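Local coordinates for putative antioxidant defense protein Mlr4105 (Mesorhizobium loti, PDB 3C1L) that probably has peroxiredoxin activity as an all-helical, AhpD-like protein of antioxidant defence, at residues 78-83 and 130-135; 83-88 and 170-175; 109-114 and 126-131; 120-125 and 143-148. All coordinates share one frame; numbering follows the deposited sequence.

Interaction 1 (78-83 and 130-135); sequences SSINHC and LTEEPA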
loop_
_atom_site.group_PDB
_atom_site.type_symbol
_atom_site.label_atom_id
_atom_site.label_comp_id
_atom_site.label_asym_id
_atom_site.label_seq_id
_atom_site.Cartn_x
_atom_site.Cartn_y
_atom_site.Cartn_z
ATOM N N SER B 78 6.096 -10.967 12.817
ATOM C CA SER B 78 7.307 -10.165 13.029
ATOM C C SER B 78 8.140 -9.924 11.769
ATOM O O SER B 78 8.812 -8.872 11.642
ATOM C CB SER B 78 8.185 -10.850 14.082
ATOM O OG SER B 78 7.543 -10.926 15.332
ATOM N N SER B 79 8.090 -10.885 10.846
ATOM C CA SER B 79 8.732 -10.771 9.529
ATOM C C SER B 79 8.060 -9.726 8.641
ATOM O O SER B 79 8.693 -8.878 8.034
ATOM C CB SER B 79 8.667 -12.107 8.799
ATOM O OG SER B 79 9.443 -12.009 7.626
ATOM N N ILE B 80 6.746 -9.762 8.613
ATOM C CA ILE B 80 5.951 -8.741 7.902
ATOM C C ILE B 80 6.216 -7.331 8.436
ATOM O O ILE B 80 6.329 -6.399 7.653
ATOM C CB ILE B 80 4.477 -9.089 8.006
ATOM C CG1 ILE B 80 4.194 -10.389 7.243
ATOM C CG2 ILE B 80 3.611 -8.043 7.388
ATOM C CD1 ILE B 80 2.878 -11.012 7.584
ATOM N N ASN B 81 6.344 -7.181 9.754
ATOM C CA ASN B 81 6.493 -5.861 10.375
ATOM C C ASN B 81 7.948 -5.483 10.579
ATOM O O ASN B 81 8.251 -4.406 11.067
ATOM C CB ASN B 81 5.753 -5.795 11.703
ATOM C CG ASN B 81 4.223 -5.925 11.565
ATOM O OD1 ASN B 81 3.591 -5.442 10.600
ATOM N ND2 ASN B 81 3.621 -6.500 12.578
ATOM N N HIS B 82 8.852 -6.348 10.154
ATOM C CA HIS B 82 10.284 -6.105 10.242
ATOM C C HIS B 82 10.738 -5.787 11.667
ATOM O O HIS B 82 11.477 -4.852 11.879
ATOM C CB HIS B 82 10.751 -5.025 9.242
ATOM C CG HIS B 82 10.607 -5.427 7.799
ATOM N ND1 HIS B 82 11.366 -6.425 7.211
ATOM C CD2 HIS B 82 9.768 -4.980 6.837
ATOM C CE1 HIS B 82 11.018 -6.542 5.943
ATOM N NE2 HIS B 82 10.053 -5.678 5.691
ATOM N N CYS B 83 10.299 -6.593 12.636
ATOM C CA CYS B 83 10.642 -6.389 14.026
ATOM C C CYS B 83 11.930 -7.113 14.428
ATOM O O CYS B 83 11.924 -8.311 14.597
ATOM C CB CYS B 83 9.528 -6.867 14.953
ATOM S SG CYS B 83 9.929 -6.493 16.736
ATOM N N LEU B 130 -4.526 -11.040 8.774
ATOM C CA LEU B 130 -4.812 -10.289 10.011
ATOM C C LEU B 130 -3.723 -9.205 10.290
ATOM O O LEU B 130 -4.011 -8.206 10.919
ATOM C CB LEU B 130 -4.922 -11.224 11.230
ATOM C CG LEU B 130 -5.554 -10.615 12.484
ATOM C CD1 LEU B 130 -7.013 -10.239 12.159
ATOM C CD2 LEU B 130 -5.475 -11.570 13.582
ATOM N N THR B 131 -2.499 -9.426 9.840
ATOM C CA THR B 131 -1.375 -8.453 10.054
ATOM C C THR B 131 -1.421 -7.301 9.054
ATOM O O THR B 131 -1.202 -6.122 9.411
ATOM C CB THR B 131 -0.002 -9.149 10.005
ATOM O OG1 THR B 131 0.064 -10.117 11.063
ATOM C CG2 THR B 131 1.165 -8.166 10.169
ATOM N N GLU B 132 -1.714 -7.622 7.805
ATOM C CA GLU B 132 -1.701 -6.618 6.722
ATOM C C GLU B 132 -3.012 -5.880 6.489
ATOM O O GLU B 132 -3.020 -4.729 6.055
ATOM C CB GLU B 132 -1.292 -7.255 5.404
ATOM C CG GLU B 132 0.101 -7.904 5.400
ATOM C CD GLU B 132 0.430 -8.618 4.085
ATOM O OE1 GLU B 132 -0.475 -8.905 3.223
ATOM O OE2 GLU B 132 1.619 -8.935 3.948
ATOM N N GLU B 133 -4.124 -6.529 6.707
ATOM C CA GLU B 133 -5.400 -5.893 6.345
ATOM C C GLU B 133 -6.490 -6.428 7.250
ATOM O O GLU B 133 -7.352 -7.209 6.841
ATOM C CB GLU B 133 -5.723 -6.049 4.846
ATOM C CG GLU B 133 -5.382 -7.392 4.294
ATOM C CD GLU B 133 -5.469 -7.504 2.738
ATOM O OE1 GLU B 133 -5.708 -6.485 2.030
ATOM O OE2 GLU B 133 -5.328 -8.659 2.236
ATOM N N PRO B 134 -6.401 -6.048 8.513
ATOM C CA PRO B 134 -7.404 -6.507 9.442
ATOM C C PRO B 134 -8.835 -6.020 9.113
ATOM O O PRO B 134 -9.787 -6.689 9.483
ATOM C CB PRO B 134 -6.895 -5.969 10.780
ATOM C CG PRO B 134 -6.032 -4.769 10.418
ATOM C CD PRO B 134 -5.368 -5.219 9.157
ATOM N N ALA B 135 -8.993 -4.920 8.385
ATOM C CA ALA B 135 -10.340 -4.450 7.962
ATOM C C ALA B 135 -11.115 -5.451 7.076
ATOM O O ALA B 135 -12.355 -5.424 7.039
ATOM C CB ALA B 135 -10.233 -3.084 7.235
HETATM O O HOH W 1 1.044 -4.815 10.598
#
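The Asn81 amide and the CG2 methyl of Thr131 approach from opposite directions, the methyl lying 3.7 Å from Asn81 OD1 and 3.8 Å from Asn81 ND2, almost equally far from both ends of the amide. At the bend, the His82 ring has Ser79 O 3.7 Å above one face, offset toward the rim; a His82 of the third subunit meets this ring with nearly parallel planes. A water lies 2.6 Å from Asn81 OD1 and 2.9 Å from Thr131 O, though it may not serve both at once. The Asn81 ND2 group is held by Asn169 OD1 and Asn166 OD1, while Thr131 OG1 bonds to Ala127 O and Asn166 ND2, with the threonine methyl turned toward Ile80 and Asn81. That methyl stands anti to the threonine N (OG1 chi1 -62°) and meets Ile80 tip to tip, Ile80 CG2 to Thr131 CG2 at 3.7 Å. Ile80 CG2 also touches Glu132 CG at 4.0 Å, the two chains crossing at about a right angle; the Glu132 carboxylate finds its main partner in Lys136 of the fifth subunit. Positive phi at His82 (55°), the bond from Cys83 N back to Ser78 O, 2.9 Å, and a weak one from His82 N to Ser79 O make a Schellman motif that ends helix 67-80. The contact therefore joins the C-terminal turns of helices 67-80 and 118-132, with helix 152-175 supplying the asparagines alongside and Arg170 of the second subunit bonding to Leu130 O and Thr131 O.

Interaction 2 (83-88 and 170-175); sequences CYYCLT and RVAAAI
Cys83 opens a Cys-Tyr-Tyr-Cys (CXXC) sequence at the start of helix 84-98, and its sulfur packs against Ala172 of helix 152-175, Cys83 SG to Ala172 CB at 3.9 Å. The same methyl touches Tyr85 CB at 3.7 Å, so one alanine bridges the N-cap and the first turn. With chi1 at -176°, Cys83 SG is placed beside its own carbonyl carbon, where it accepts from Cys86 N at 3.5 Å (N-H...S angle 155°), a side-chain N-cap. A CXXC pair at a helix start recalls the redox-active cysteines of AhpD, consistent with the peroxiredoxin activity this protein probably has; the sulfurs, Cys83 SG and Cys86 SG, are 3.6 Å apart and not bonded as a disulfide. Replacing Cys83 by an alanine would probably leave Cys86 N without its capping acceptor and open a gap beside the Ala172 methyl. Tyr85 contributes its CB here, while its ring leads away and its OH bonds to Val37 N. Within the same first turn, Tyr84 O accepts from both Thr88 N and Thr88 OG1, the hydroxyl being 2.8 Å from Tyr84 O. Elsewhere on helix 152-175, Val171 and Ala174 pack against Ala163 and Ala159 of the second subunit.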
loop_
_atom_site.group_PDB
_atom_site.type_symbol
_atom_site.label_atom_id
_atom_site.label_comp_id
_atom_site.label_asym_id
_atom_site.label_seq_id
_atom_site.Cartn_x
_atom_site.Cartn_y
_atom_site.Cartn_z
ATOM N N CYS B 83 10.299 -6.593 12.636
ATOM C CA CYS B 83 10.642 -6.389 14.026
ATOM C C CYS B 83 11.930 -7.113 14.428
ATOM O O CYS B 83 11.924 -8.311 14.597
ATOM C CB CYS B 83 9.528 -6.867 14.953
ATOM S SG CYS B 83 9.929 -6.493 16.736
ATOM N N TYR B 84 13.002 -6.353 14.614
ATOM C CA TYR B 84 14.288 -6.895 15.035
ATOM C C TYR B 84 14.270 -7.664 16.379
ATOM O O TYR B 84 14.907 -8.724 16.519
ATOM C CB TYR B 84 15.281 -5.757 15.128
ATOM C CG TYR B 84 16.632 -6.185 15.591
ATOM C CD1 TYR B 84 17.295 -7.236 14.969
ATOM C CD2 TYR B 84 17.260 -5.538 16.659
ATOM C CE1 TYR B 84 18.539 -7.648 15.398
ATOM C CE2 TYR B 84 18.500 -5.940 17.075
ATOM C CZ TYR B 84 19.133 -6.979 16.434
ATOM O OH TYR B 84 20.356 -7.363 16.874
ATOM N N TYR B 85 13.540 -7.147 17.352
ATOM C CA TYR B 85 13.484 -7.756 18.662
ATOM C C TYR B 85 12.910 -9.155 18.524
ATOM O O TYR B 85 13.500 -10.173 18.979
ATOM C CB TYR B 85 12.656 -6.924 19.694
ATOM C CG TYR B 85 12.817 -7.540 21.079
ATOM C CD1 TYR B 85 12.046 -8.630 21.484
ATOM C CD2 TYR B 85 13.802 -7.103 21.929
ATOM C CE1 TYR B 85 12.269 -9.241 22.735
ATOM C CE2 TYR B 85 14.015 -7.704 23.179
ATOM C CZ TYR B 85 13.257 -8.769 23.569
ATOM O OH TYR B 85 13.529 -9.345 24.821
ATOM N N CYS B 86 11.780 -9.204 17.848
ATOM C CA CYS B 86 10.973 -10.383 17.842
ATOM C C CYS B 86 11.477 -11.397 16.890
ATOM O O CYS B 86 11.402 -12.590 17.196
ATOM C CB CYS B 86 9.537 -10.045 17.533
ATOM S SG CYS B 86 8.723 -9.146 18.898
ATOM N N LEU B 87 12.046 -10.948 15.769
ATOM C CA LEU B 87 12.644 -11.887 14.845
ATOM C C LEU B 87 13.859 -12.609 15.454
ATOM O O LEU B 87 14.049 -13.818 15.249
ATOM C CB LEU B 87 12.991 -11.204 13.521
ATOM C CG LEU B 87 11.788 -10.825 12.661
ATOM C CD1 LEU B 87 12.174 -9.934 11.475
ATOM C CD2 LEU B 87 11.060 -12.100 12.171
ATOM N N THR B 88 14.656 -11.858 16.207
ATOM C CA THR B 88 15.770 -12.402 16.941
ATOM C C THR B 88 15.369 -13.444 18.006
ATOM O O THR B 88 15.939 -14.544 18.041
ATOM C CB THR B 88 16.580 -11.260 17.569
ATOM O OG1 THR B 88 17.130 -10.487 16.521
ATOM C CG2 THR B 88 17.721 -11.765 18.489
ATOM N N ARG B 170 5.107 -3.466 17.777
ATOM C CA ARG B 170 4.925 -2.021 17.775
ATOM C C ARG B 170 5.546 -1.438 19.039
ATOM O O ARG B 170 6.167 -0.386 18.988
ATOM C CB ARG B 170 3.444 -1.654 17.576
ATOM C CG ARG B 170 3.009 -1.924 16.143
ATOM C CD ARG B 170 1.570 -1.642 15.872
ATOM N NE ARG B 170 1.262 -1.637 14.416
ATOM C CZ ARG B 170 0.978 -2.707 13.680
ATOM N NH1 ARG B 170 0.963 -3.924 14.213
ATOM N NH2 ARG B 170 0.739 -2.568 12.393
ATOM N N VAL B 171 5.413 -2.120 20.169
ATOM C CA VAL B 171 6.086 -1.634 21.336
ATOM C C VAL B 171 7.622 -1.626 21.087
ATOM O O VAL B 171 8.261 -0.602 21.320
ATOM C CB VAL B 171 5.690 -2.390 22.648
ATOM C CG1 VAL B 171 6.588 -1.934 23.843
ATOM C CG2 VAL B 171 4.197 -2.179 22.940
ATOM N N ALA B 172 8.193 -2.710 20.553
ATOM C CA ALA B 172 9.655 -2.753 20.282
ATOM C C ALA B 172 10.103 -1.718 19.215
ATOM O O ALA B 172 11.111 -1.012 19.388
ATOM C CB ALA B 172 10.093 -4.221 19.896
ATOM N N ALA B 173 9.321 -1.588 18.140
ATOM C CA ALA B 173 9.607 -0.631 17.083
ATOM C C ALA B 173 9.573 0.784 17.631
ATOM O O ALA B 173 10.510 1.564 17.448
ATOM C CB ALA B 173 8.616 -0.795 15.944
ATOM N N ALA B 174 8.504 1.104 18.349
ATOM C CA ALA B 174 8.311 2.439 18.881
ATOM C C ALA B 174 9.450 2.879 19.783
ATOM O O ALA B 174 9.813 4.050 19.715
ATOM C CB ALA B 174 6.982 2.543 19.638
ATOM N N ILE B 175 9.990 1.977 20.630
ATOM C CA ILE B 175 11.106 2.348 21.547
ATOM C C ILE B 175 12.506 1.802 21.196
ATOM O O ILE B 175 13.442 1.995 22.001
ATOM C CB ILE B 175 10.828 1.974 23.013
ATOM C CG1 ILE B 175 10.875 0.447 23.225
ATOM C CG2 ILE B 175 9.469 2.546 23.479
ATOM C CD1 ILE B 175 10.647 0.122 24.673
#

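Interaction 3 (109-114 and 126-131); sequences MNFRAA and FAVKLT
Val128 CG2 is the single atom on which both side chains of the loop converge: it lies 3.6 Å from Phe111 CE2 and 4.0 Å from Arg112 NH2. The Phe111 side chain crosses that of Val128 obliquely, its CG set between the backbone N and the carbonyl carbon (chi1 77°), which directs the ring toward the valine; the Arg112 and Val128 side chains come toward each other from opposite directions. Phe111 and Arg112 lie against each other with planes inclined, Phe111 CE2 3.7 Å above the guanidinium and Arg112 CG over the ring, both offset toward the rim. Behind them stands Asn110, whose OD1 accepts from Arg112 NH1 at 3.0 Å and from Arg112 N at 3.1 Å, the donors arriving from opposite faces of the amide plane; the backbone bond closes an Asx turn. Both bonds bend moderately (148°), and NH1 stands well above the carbonyl plane, yet together they tie the guanidinium to the start of the 3-10 turn 111-113. A serine in place of Arg112 would probably leave Asn110 OD1 without its side-chain donor and strip one face of the Phe111 ring of its covering chain. Asn110 ND2 bonds to His82 O of the third subunit and Ala135 O of the fifth. The loop, which links helix 101-109 to helix 118-132, packs on the latter, Phe111 also touching Leu124 and Glu125, while Ile80 and Val77 of helix 67-80 lie against the 126-131 turns.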
loop_
_atom_site.group_PDB
_atom_site.type_symbol
_atom_site.label_atom_id
_atom_site.label_comp_id
_atom_site.label_asym_id
_atom_site.label_seq_id
_atom_site.Cartn_x
_atom_site.Cartn_y
_atom_site.Cartn_z
HETATM N N MSE B 109 12.540 -15.129 7.072
HETATM C CA MSE B 109 12.750 -14.555 5.731
HETATM C C MSE B 109 11.491 -14.609 4.872
HETATM O O MSE B 109 11.093 -13.608 4.310
HETATM C CB MSE B 109 13.894 -15.283 5.046
HETATM C CG MSE B 109 15.255 -15.041 5.713
HETATM SE SE MSE B 109 16.657 -16.228 5.194
HETATM C CE MSE B 109 18.177 -15.373 6.045
ATOM N N ASN B 110 10.881 -15.789 4.768
ATOM C CA ASN B 110 9.669 -16.000 3.979
ATOM C C ASN B 110 9.244 -17.412 4.178
ATOM O O ASN B 110 9.850 -18.344 3.648
ATOM C CB ASN B 110 9.901 -15.753 2.480
ATOM C CG ASN B 110 8.621 -15.566 1.710
ATOM O OD1 ASN B 110 7.600 -16.202 1.985
ATOM N ND2 ASN B 110 8.676 -14.687 0.705
ATOM N N PHE B 111 8.218 -17.567 5.000
ATOM C CA PHE B 111 7.661 -18.871 5.344
ATOM C C PHE B 111 7.137 -19.675 4.165
ATOM O O PHE B 111 6.999 -20.884 4.262
ATOM C CB PHE B 111 6.538 -18.703 6.374
ATOM C CG PHE B 111 5.248 -18.204 5.793
ATOM C CD1 PHE B 111 4.393 -19.069 5.164
ATOM C CD2 PHE B 111 4.909 -16.866 5.856
ATOM C CE1 PHE B 111 3.223 -18.630 4.608
ATOM C CE2 PHE B 111 3.726 -16.432 5.305
ATOM C CZ PHE B 111 2.884 -17.310 4.682
ATOM N N ARG B 112 6.831 -19.004 3.058
ATOM C CA ARG B 112 6.371 -19.681 1.854
ATOM C C ARG B 112 7.441 -20.588 1.250
ATOM O O ARG B 112 7.106 -21.502 0.500
ATOM C CB ARG B 112 5.921 -18.660 0.808
ATOM C CG ARG B 112 4.719 -17.865 1.277
ATOM C CD ARG B 112 4.414 -16.724 0.332
ATOM N NE ARG B 112 3.452 -15.846 0.972
ATOM C CZ ARG B 112 3.753 -14.867 1.817
ATOM N NH1 ARG B 112 5.011 -14.599 2.116
ATOM N NH2 ARG B 112 2.779 -14.158 2.355
ATOM N N ALA B 113 8.709 -20.330 1.575
ATOM C CA ALA B 113 9.831 -21.209 1.181
ATOM C C ALA B 113 9.914 -22.495 2.022
ATOM O O ALA B 113 10.632 -23.386 1.682
ATOM C CB ALA B 113 11.174 -20.436 1.251
ATOM N N ALA B 114 9.203 -22.596 3.137
ATOM C CA ALA B 114 9.280 -23.814 3.960
ATOM C C ALA B 114 8.263 -24.871 3.501
ATOM O O ALA B 114 7.205 -24.562 2.993
ATOM C CB ALA B 114 9.108 -23.485 5.423
ATOM N N PHE B 126 -3.687 -16.967 7.373
ATOM C CA PHE B 126 -4.621 -16.150 8.161
ATOM C C PHE B 126 -3.874 -15.012 8.941
ATOM O O PHE B 126 -4.258 -13.828 8.905
ATOM C CB PHE B 126 -5.407 -17.014 9.088
ATOM C CG PHE B 126 -6.456 -16.294 9.852
ATOM C CD1 PHE B 126 -7.664 -15.956 9.247
ATOM C CD2 PHE B 126 -6.266 -15.985 11.199
ATOM C CE1 PHE B 126 -8.660 -15.294 9.941
ATOM C CE2 PHE B 126 -7.258 -15.285 11.924
ATOM C CZ PHE B 126 -8.472 -14.956 11.290
ATOM N N ALA B 127 -2.809 -15.389 9.633
ATOM C CA ALA B 127 -1.945 -14.423 10.372
ATOM C C ALA B 127 -1.425 -13.277 9.481
ATOM O O ALA B 127 -1.382 -12.127 9.920
ATOM C CB ALA B 127 -0.786 -15.157 11.033
ATOM N N VAL B 128 -0.990 -13.588 8.258
ATOM C CA VAL B 128 -0.579 -12.577 7.269
ATOM C C VAL B 128 -1.697 -11.601 6.953
ATOM O O VAL B 128 -1.508 -10.398 7.053
ATOM C CB VAL B 128 -0.115 -13.188 5.907
ATOM C CG1 VAL B 128 0.007 -12.100 4.875
ATOM C CG2 VAL B 128 1.208 -13.920 6.052
ATOM N N LYS B 129 -2.884 -12.123 6.655
ATOM C CA LYS B 129 -4.064 -11.259 6.389
ATOM C C LYS B 129 -4.491 -10.434 7.608
ATOM O O LYS B 129 -4.761 -9.269 7.510
ATOM C CB LYS B 129 -5.278 -12.072 5.868
ATOM C CG LYS B 129 -6.352 -11.147 5.319
ATOM C CD LYS B 129 -7.428 -11.814 4.594
ATOM C CE LYS B 129 -8.435 -10.788 4.115
ATOM N NZ LYS B 129 -9.622 -11.488 3.517
ATOM N N LEU B 130 -4.526 -11.040 8.774
ATOM C CA LEU B 130 -4.812 -10.289 10.011
ATOM C C LEU B 130 -3.723 -9.205 10.290
ATOM O O LEU B 130 -4.011 -8.206 10.919
ATOM C CB LEU B 130 -4.922 -11.224 11.230
ATOM C CG LEU B 130 -5.554 -10.615 12.484
ATOM C CD1 LEU B 130 -7.013 -10.239 12.159
ATOM C CD2 LEU B 130 -5.475 -11.570 13.582
ATOM N N THR B 131 -2.499 -9.426 9.840
ATOM C CA THR B 131 -1.375 -8.453 10.054
ATOM C C THR B 131 -1.421 -7.301 9.054
ATOM O O THR B 131 -1.202 -6.122 9.411
ATOM C CB THR B 131 -0.002 -9.149 10.005
ATOM O OG1 THR B 131 0.064 -10.117 11.063
ATOM C CG2 THR B 131 1.165 -8.166 10.169
#

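Interaction 4 (120-125 and 143-148); sequences QTAMLE and AALRKA
Methyl-to-methyl packing brings Ala122 CB to 3.5 Å from Ala148 CB, and Leu145 CD2 stands 4.4 Å from Ala122 CB. A second kind of contact is a methyl laid on backbone. Leu145 CD2 reaches Ala122 O at 3.5 Å and comes 4.1 Å from the CA of Met123 (selenomethionine), van der Waals packing and not a bond. The leucine gets there with CG anti to its carbonyl carbon (chi1 -73°); with CD1 extended (chi2 172°), the second branch, CD2, is the one turned to the neighbouring helix. The small Ala122 side chain lets its CA come within 6.1 Å of the CA of Leu145. These successive, roughly antiparallel helices, 118-132 and 139-147, form a helical hairpin joined by a short linker. No hydrogen bond crosses between the two segments. Polar groups of both look elsewhere: Arg146 forms salt bridges with Glu139 and Asp152, and Thr121 OG1 bonds to Ser117 O. The Met123 chain leads away from this contact to pack on Asp69 and Ile73 of helix 67-80 and on Ile158, while Leu145 also touches Ile155 and Phe150.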
loop_
_atom_site.group_PDB
_atom_site.type_symbol
_atom_site.label_atom_id
_atom_site.label_comp_id
_atom_site.label_asym_id
_atom_site.label_seq_id
_atom_site.Cartn_x
_atom_site.Cartn_y
_atom_site.Cartn_z
ATOM N N GLN B 120 -0.449 -25.781 8.616
ATOM C CA GLN B 120 0.485 -24.686 8.950
ATOM C C GLN B 120 0.401 -23.516 7.976
ATOM O O GLN B 120 0.455 -22.356 8.381
ATOM C CB GLN B 120 1.918 -25.190 8.998
ATOM C CG GLN B 120 2.209 -26.142 10.162
ATOM C CD GLN B 120 3.520 -26.917 9.958
ATOM O OE1 GLN B 120 3.873 -27.304 8.850
ATOM N NE2 GLN B 120 4.225 -27.164 11.043
ATOM N N THR B 121 0.278 -23.834 6.689
ATOM C CA THR B 121 0.008 -22.851 5.664
ATOM C C THR B 121 -1.295 -22.060 5.947
ATOM O O THR B 121 -1.295 -20.851 5.843
ATOM C CB THR B 121 -0.009 -23.496 4.266
ATOM O OG1 THR B 121 1.252 -24.135 4.043
ATOM C CG2 THR B 121 -0.274 -22.486 3.142
ATOM N N ALA B 122 -2.393 -22.724 6.259
ATOM C CA ALA B 122 -3.643 -22.035 6.477
ATOM C C ALA B 122 -3.566 -21.053 7.653
ATOM O O ALA B 122 -4.107 -19.955 7.594
ATOM C CB ALA B 122 -4.792 -23.027 6.660
HETATM N N MSE B 123 -2.869 -21.485 8.702
HETATM C CA MSE B 123 -2.651 -20.742 9.915
HETATM C C MSE B 123 -1.882 -19.437 9.690
HETATM O O MSE B 123 -2.287 -18.356 10.151
HETATM C CB MSE B 123 -1.871 -21.669 10.866
HETATM C CG MSE B 123 -1.431 -21.046 12.152
HETATM SE SE MSE B 123 -0.633 -22.427 13.257
HETATM C CE MSE B 123 1.121 -22.539 12.270
ATOM N N LEU B 124 -0.807 -19.566 8.922
ATOM C CA LEU B 124 0.127 -18.520 8.656
ATOM C C LEU B 124 -0.482 -17.584 7.636
ATOM O O LEU B 124 -0.321 -16.387 7.745
ATOM C CB LEU B 124 1.474 -19.109 8.165
ATOM C CG LEU B 124 2.393 -19.812 9.204
ATOM C CD1 LEU B 124 3.802 -20.117 8.644
ATOM C CD2 LEU B 124 2.526 -19.030 10.485
ATOM N N GLU B 125 -1.207 -18.111 6.660
ATOM C CA GLU B 125 -1.877 -17.218 5.717
ATOM C C GLU B 125 -2.957 -16.377 6.419
ATOM O O GLU B 125 -3.104 -15.182 6.113
ATOM C CB GLU B 125 -2.454 -17.985 4.519
ATOM C CG GLU B 125 -1.379 -18.621 3.584
ATOM C CD GLU B 125 -0.617 -17.624 2.704
ATOM O OE1 GLU B 125 -0.801 -16.385 2.870
ATOM O OE2 GLU B 125 0.179 -18.089 1.831
ATOM N N ALA B 143 -13.818 -19.729 7.728
ATOM C CA ALA B 143 -14.233 -20.918 7.023
ATOM C C ALA B 143 -13.008 -21.677 6.507
ATOM O O ALA B 143 -12.931 -22.889 6.656
ATOM C CB ALA B 143 -15.180 -20.554 5.881
ATOM N N ALA B 144 -12.040 -20.966 5.939
ATOM C CA ALA B 144 -10.822 -21.610 5.415
ATOM C C ALA B 144 -9.981 -22.251 6.546
ATOM O O ALA B 144 -9.459 -23.338 6.358
ATOM C CB ALA B 144 -10.009 -20.626 4.589
ATOM N N LEU B 145 -9.895 -21.632 7.727
ATOM C CA LEU B 145 -9.231 -22.271 8.866
ATOM C C LEU B 145 -9.976 -23.543 9.271
ATOM O O LEU B 145 -9.347 -24.583 9.590
ATOM C CB LEU B 145 -9.114 -21.341 10.091
ATOM C CG LEU B 145 -8.088 -20.198 9.989
ATOM C CD1 LEU B 145 -8.156 -19.173 11.182
ATOM C CD2 LEU B 145 -6.712 -20.730 9.819
ATOM N N ARG B 146 -11.305 -23.479 9.304
ATOM C CA ARG B 146 -12.090 -24.682 9.582
ATOM C C ARG B 146 -11.864 -25.810 8.593
ATOM O O ARG B 146 -11.742 -26.952 9.002
ATOM C CB ARG B 146 -13.559 -24.392 9.667
ATOM C CG ARG B 146 -13.955 -23.543 10.838
ATOM C CD ARG B 146 -15.439 -23.642 11.020
ATOM N NE ARG B 146 -15.873 -22.673 11.997
ATOM C CZ ARG B 146 -16.270 -21.439 11.725
ATOM N NH1 ARG B 146 -16.399 -20.999 10.470
ATOM N NH2 ARG B 146 -16.597 -20.653 12.723
ATOM N N LYS B 147 -11.779 -25.498 7.306
ATOM C CA LYS B 147 -11.390 -26.503 6.288
ATOM C C LYS B 147 -10.001 -27.121 6.559
ATOM O O LYS B 147 -9.746 -28.251 6.160
ATOM C CB LYS B 147 -11.371 -25.889 4.871
ATOM C CG LYS B 147 -12.687 -25.434 4.425
ATOM C CD LYS B 147 -12.715 -25.011 2.953
ATOM C CE LYS B 147 -14.062 -24.321 2.673
ATOM N NZ LYS B 147 -14.328 -24.000 1.232
ATOM N N ALA B 148 -9.102 -26.381 7.212
ATOM C CA ALA B 148 -7.762 -26.897 7.539
ATOM C C ALA B 148 -7.761 -27.730 8.847
ATOM O O ALA B 148 -6.720 -28.285 9.241
ATOM C CB ALA B 148 -6.784 -25.747 7.613
#

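Helix 118-132 is common to interactions 1, 3 and 4, meeting in turn helix 67-80, the loop after helix 101-109 and helix 139-147. Interactions 2 and 3 are buried, while 1 and 4 are only partly so, and 4 lies farthest from the chain centre. Interaction 1 adds a water and one amide to its methyl packing, beside a Schellman helix end; interactions 2 and 3 each pair apolar contact with a capping or Asx turn; interaction 4 is packing alone. Interactions 1 and 2 share Cys83, and 1 and 3 touch where Ile80 CD1 meets Val128 CG2 at 3.7 Å. Phe126 and Leu145 connect 3 to 4. Interactions 1, 2 and 3 also border the second subunit.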